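Local coordinates for coat protein (Sulfolobus turreted icosahedral virus, PDB 2BBD), which serves as the major capsid protein of an archaeal virus and probably builds the icosahedral shell of the virion, at residues Ala161-Ile164 and Leu165-Gly169. Numbering follows the deposited sequence.
Sequences AQEI and LSEGG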
loop_
_atom_site.group_PDB
_atom_site.type_symbol
_atom_site.label_atom_id
_atom_site.label_comp_id
_atom_site.label_asym_id
_atom_site.label_seq_id
_atom_site.Cartn_x
_atom_site.Cartn_y
_atom_site.Cartn_z
ATOM N N ALA A 161 27.817 14.100 -1.441
ATOM C CA ALA A 161 28.805 13.072 -1.163
ATOM C C ALA A 161 29.326 13.236 0.266
ATOM O O ALA A 161 29.675 12.256 0.927
ATOM C CB ALA A 161 29.951 13.175 -2.166
ATOM N N GLN A 162 29.365 14.476 0.742
ATOM C CA GLN A 162 29.847 14.756 2.088
ATOM C C GLN A 162 28.924 14.135 3.128
ATOM O O GLN A 162 29.386 13.503 4.087
ATOM C CB GLN A 162 29.943 16.269 2.310
ATOM C CG GLN A 162 30.437 16.694 3.697
ATOM C CD GLN A 162 31.824 16.155 4.031
ATOM O OE1 GLN A 162 31.973 15.012 4.476
ATOM N NE2 GLN A 162 32.848 16.974 3.805
ATOM N N GLU A 163 27.616 14.308 2.945
ATOM C CA GLU A 163 26.667 13.742 3.895
ATOM C C GLU A 163 26.773 12.228 3.887
ATOM O O GLU A 163 26.703 11.595 4.935
ATOM C CB GLU A 163 25.230 14.152 3.567
ATOM C CG GLU A 163 24.229 13.597 4.573
ATOM C CD GLU A 163 22.815 14.119 4.379
ATOM O OE1 GLU A 163 21.956 13.810 5.232
ATOM O OE2 GLU A 163 22.561 14.836 3.382
ATOM N N ILE A 164 26.954 11.652 2.701
ATOM C CA ILE A 164 27.072 10.204 2.572
ATOM C C ILE A 164 28.289 9.665 3.338
ATOM O O ILE A 164 28.197 8.648 4.031
ATOM C CB ILE A 164 27.152 9.804 1.089
ATOM C CG1 ILE A 164 25.782 10.022 0.436
ATOM C CG2 ILE A 164 27.608 8.354 0.951
ATOM C CD1 ILE A 164 25.716 9.608 -1.019
ATOM N N LEU A 165 29.426 10.342 3.212
ATOM C CA LEU A 165 30.625 9.925 3.929
ATOM C C LEU A 165 30.358 10.030 5.431
ATOM O O LEU A 165 30.696 9.124 6.192
ATOM C CB LEU A 165 31.815 10.812 3.548
ATOM C CG LEU A 165 32.469 10.560 2.187
ATOM C CD1 LEU A 165 33.593 11.564 1.979
ATOM C CD2 LEU A 165 33.014 9.134 2.129
ATOM N N SER A 166 29.739 11.138 5.840
ATOM C CA SER A 166 29.408 11.386 7.245
ATOM C C SER A 166 28.465 10.337 7.812
ATOM O O SER A 166 28.418 10.140 9.021
ATOM C CB SER A 166 28.737 12.756 7.416
ATOM O OG SER A 166 29.565 13.817 6.981
ATOM N N GLU A 167 27.704 9.676 6.944
ATOM C CA GLU A 167 26.749 8.668 7.391
ATOM C C GLU A 167 27.250 7.251 7.146
ATOM O O GLU A 167 26.461 6.314 7.009
ATOM C CB GLU A 167 25.398 8.899 6.702
ATOM C CG GLU A 167 24.908 10.346 6.847
ATOM C CD GLU A 167 23.718 10.675 5.961
ATOM O OE1 GLU A 167 23.600 10.063 4.880
ATOM O OE2 GLU A 167 22.916 11.559 6.329
ATOM N N GLY A 168 28.569 7.104 7.085
ATOM C CA GLY A 168 29.152 5.792 6.890
ATOM C C GLY A 168 29.544 5.410 5.479
ATOM O O GLY A 168 29.988 4.294 5.247
ATOM N N GLY A 169 29.375 6.324 4.531
ATOM C CA GLY A 169 29.733 6.019 3.159
ATOM C C GLY A 169 28.845 4.992 2.473
ATOM O O GLY A 169 27.637 4.915 2.716
#
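A161 and L165 join the two halves of a short helix, where L165 N donates to A161 O at 3.0 Å, and S166 N makes the next i to i+4 bond to Q162 O. At E167 the backbone departs from the helix, and its N makes only a weak bond to E163 O. What follows is a worked example of a Schellman ending: G169 N bonds to I164 O at 2.7 Å and G168 N to L165 O at 3.1 Å. G168, the C-prime residue, takes the positive phi (97°) that glycine readily adopts. I164 O also accepts E167 N, which arrives on the opposite face of the carbonyl plane from G169 N.

S166 turns its hydroxyl back along the helix: with OG beside its own backbone N (chi1 -60°), it donates to Q162 O at 2.9 Å, from above the carbonyl plane, so two donors grip that oxygen. One turn apart, E163 and E167 bring their carboxylates obliquely together, planes 63° apart, with E163 OE1 2.7 Å from E167 OE2. At that distance one acid probably carries a proton, and R122, with NH1 on E163 OE1 and NH2 on E167 OE1, probably offsets the remaining negative charge; E163 OE2 also accepts from the N-terminal G1.

R122 belongs to strand 108-123, so this surface helix, following strand 145-158, is tied to the antiparallel sheet holding both strands, while I164 packs on V159 and L170 in the flanking loops.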